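Metallo-beta-lactamase (Serratia marcescens, PDB 5AXO) hydrolyses the amide bond of beta-lactam antibiotics with the help of zinc ions, as a subclass B3 metallo-beta-lactamase. Local coordinates at residues A146-T151 and V193-G198. Sequence-based numbering, arbitrary orientation.
Sequences ATPGHT and VASLRG. With ZN (zinc ion), chain B; LMP ((2~{S},3~{R},4~{S})-2-[(2~{S},3~{R})-1,3-bis(oxidanyl)-1-oxidanylidene-butan-2-yl]-4-[(3~{S},5~{S})-5-(dimethylcarbamoy l)pyrrolidin-3-yl]sulfanyl-3-methyl-3,4-dihydro-2~{H}-pyrrole-5-carboxylic acid), chain R.
Gly149 lies against Leu196 of helix 190-205, and the contact between loop and helix is almost wholly van der Waals. Leu196 has CG anti to its carbonyl carbon (chi1 -77°), which brings CD2 over the loop backbone, 3.5 Å from Gly149 CA. With no side chain at Gly149 (phi 141°), the methyl can settle directly on the backbone. Next to this, the Pro148 ring rests on Ser195, CG to CB 3.8 Å, while Ser195 OG turns back to bond Glu191 O in its own helix.

Polar links are indirect. Pro148 O and Ser195 O, two acceptors 3.2 Å apart, do not bond each other; both carbonyls are hydrogen-bonded to Ser199 OG, one turn along the helix.

Metal binding starts one residue further on. His150, with CG anti to its backbone N (chi1 180°), sends its ring away from the helix, and NE2 binds a zinc ion at 2.1 Å; with His72 and His74 it makes the family's three-histidine zinc site. Water 1 also binds this zinc and is hydrogen-bonded to O62 of the hydrolysed carbapenem LMP. ND1 is hydrogen-bonded to Thr177 O and, with zinc on NE2, this holds the imidazole's rotation. Packing and the Ser199 bond are consistent with a fixed backbone course just before a zinc ligand.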
loop_
_atom_site.group_PDB
_atom_site.type_symbol
_atom_site.label_atom_id
_atom_site.label_comp_id
_atom_site.label_asym_id
_atom_site.label_seq_id
_atom_site.Cartn_x
_atom_site.Cartn_y
_atom_site.Cartn_z
ATOM N N ALA A 146 -4.698 11.108 -1.236
ATOM C CA ALA A 146 -4.006 11.422 -0.000
ATOM C C ALA A 146 -4.758 10.816 1.175
ATOM O O ALA A 146 -5.925 11.115 1.401
ATOM C CB ALA A 146 -3.916 12.931 0.173
ATOM N N THR A 147 -4.045 9.953 1.928
ATOM C CA THR A 147 -4.594 9.359 3.143
ATOM C C THR A 147 -3.568 9.457 4.246
ATOM O O THR A 147 -3.047 8.448 4.702
ATOM C CB THR A 147 -5.073 7.899 2.943
ATOM O OG1 THR A 147 -4.015 7.079 2.440
ATOM C CG2 THR A 147 -6.212 7.832 1.930
ATOM N N PRO A 148 -3.272 10.680 4.693
ATOM C CA PRO A 148 -2.288 10.913 5.753
ATOM C C PRO A 148 -2.796 10.482 7.135
ATOM O O PRO A 148 -3.980 10.226 7.346
ATOM C CB PRO A 148 -2.106 12.454 5.726
ATOM C CG PRO A 148 -3.426 12.944 5.263
ATOM C CD PRO A 148 -3.895 11.937 4.228
ATOM N N GLY A 149 -1.867 10.385 8.068
ATOM C CA GLY A 149 -2.215 10.179 9.467
ATOM C C GLY A 149 -1.254 9.220 10.112
ATOM O O GLY A 149 -0.566 9.557 11.058
ATOM N N HIS A 150 -1.113 8.032 9.502
ATOM C CA HIS A 150 -0.103 7.083 9.899
ATOM C C HIS A 150 1.294 7.616 9.452
ATOM O O HIS A 150 2.280 7.431 10.174
ATOM C CB HIS A 150 -0.443 5.696 9.291
ATOM C CG HIS A 150 0.534 4.600 9.617
ATOM N ND1 HIS A 150 0.491 3.861 10.781
ATOM C CD2 HIS A 150 1.516 4.039 8.870
ATOM C CE1 HIS A 150 1.354 2.871 10.695
ATOM N NE2 HIS A 150 2.092 3.047 9.617
ATOM N N THR A 151 1.328 8.306 8.312
ATOM C CA THR A 151 2.465 9.127 7.907
ATOM C C THR A 151 1.850 10.345 7.205
ATOM O O THR A 151 0.727 10.298 6.693
ATOM C CB THR A 151 3.399 8.421 6.909
ATOM O OG1 THR A 151 2.717 8.198 5.671
ATOM C CG2 THR A 151 4.018 7.171 7.484
ATOM N N VAL A 193 -4.159 13.889 14.221
ATOM C CA VAL A 193 -5.518 13.448 14.470
ATOM C C VAL A 193 -6.447 13.895 13.337
ATOM O O VAL A 193 -7.310 13.153 12.856
ATOM C CB VAL A 193 -6.008 13.962 15.842
ATOM C CG1 VAL A 193 -7.497 13.750 16.053
ATOM C CG2 VAL A 193 -5.220 13.271 16.976
ATOM N N ALA A 194 -6.340 15.191 12.957
ATOM C CA ALA A 194 -7.164 15.675 11.856
ATOM C C ALA A 194 -6.921 14.905 10.556
ATOM O O ALA A 194 -7.849 14.646 9.766
ATOM C CB ALA A 194 -6.961 17.184 11.642
ATOM N N SER A 195 -5.655 14.631 10.275
ATOM C CA SER A 195 -5.299 13.880 9.077
ATOM C C SER A 195 -5.933 12.482 9.083
ATOM O O SER A 195 -6.562 12.047 8.099
ATOM C CB SER A 195 -3.792 13.762 8.964
ATOM O OG SER A 195 -3.260 14.973 8.532
ATOM N N LEU A 196 -5.775 11.771 10.182
ATOM C CA LEU A 196 -6.389 10.474 10.308
ATOM C C LEU A 196 -7.874 10.515 10.095
ATOM O O LEU A 196 -8.419 9.750 9.303
ATOM C CB LEU A 196 -6.095 9.874 11.677
ATOM C CG LEU A 196 -4.719 9.277 11.925
ATOM C CD1 LEU A 196 -4.483 9.005 13.406
ATOM C CD2 LEU A 196 -4.508 8.036 11.094
ATOM N N ARG A 197 -8.538 11.510 10.710
ATOM C CA ARG A 197 -9.979 11.564 10.540
ATOM C C ARG A 197 -10.387 11.860 9.107
ATOM O O ARG A 197 -11.372 11.305 8.612
ATOM C CB ARG A 197 -10.597 12.591 11.504
ATOM C CG ARG A 197 -10.513 12.066 12.939
ATOM C CD ARG A 197 -11.061 13.073 13.936
ATOM N NE ARG A 197 -11.139 12.480 15.272
ATOM C CZ ARG A 197 -11.187 13.162 16.416
ATOM N NH1 ARG A 197 -11.371 12.498 17.557
ATOM N NH2 ARG A 197 -11.078 14.475 16.413
ATOM N N GLY A 198 -9.682 12.777 8.445
ATOM C CA GLY A 198 -9.988 13.042 7.054
ATOM C C GLY A 198 -9.733 11.817 6.189
ATOM O O GLY A 198 -10.436 11.563 5.217
HETATM ZN ZN ZN B . 3.656 2.010 8.683
HETATM C C1 LMP R . 2.173 -1.951 12.984
HETATM C C2 LMP R . 0.969 -1.253 12.321
HETATM C C3 LMP R . 1.431 -1.164 10.883
HETATM O O7A LMP R . -1.216 -6.499 14.054
HETATM C C6A LMP R . -0.562 -6.656 13.031
HETATM N N7A LMP R . 0.367 -7.605 12.914
HETATM C C9A LMP R . 0.966 -8.009 11.644
HETATM C C8A LMP R . 0.841 -8.393 14.044
HETATM C C5A LMP R . -0.807 -5.777 11.835
HETATM C C2A LMP R . 0.111 -4.561 11.860
HETATM N N3A LMP R . -2.199 -5.265 11.829
HETATM C C4A LMP R . -2.181 -3.908 11.244
HETATM C C1A LMP R . -0.740 -3.402 11.370
HETATM S S21 LMP R . -0.637 -2.071 12.518
HETATM C C31 LMP R . 0.602 -0.501 9.873
HETATM O O31 LMP R . -0.593 -0.269 10.183
HETATM O O32 LMP R . 1.082 -0.221 8.662
HETATM N N4 LMP R . 2.596 -1.613 10.664
HETATM C C11 LMP R . 2.731 -1.086 14.133
HETATM C C5 LMP R . 3.161 -2.280 11.823
HETATM C C6 LMP R . 4.651 -1.887 11.903
HETATM C C61 LMP R . 4.997 -0.390 12.086
HETATM O O62 LMP R . 4.049 0.556 11.572
HETATM C C62 LMP R . 6.346 -0.023 11.461
HETATM C C7 LMP R . 5.256 -2.665 13.034
HETATM O O71 LMP R . 6.252 -2.280 13.630
HETATM O O72 LMP R . 4.759 -3.848 13.301
HETATM O O HOH W 1 4.022 0.243 8.888
#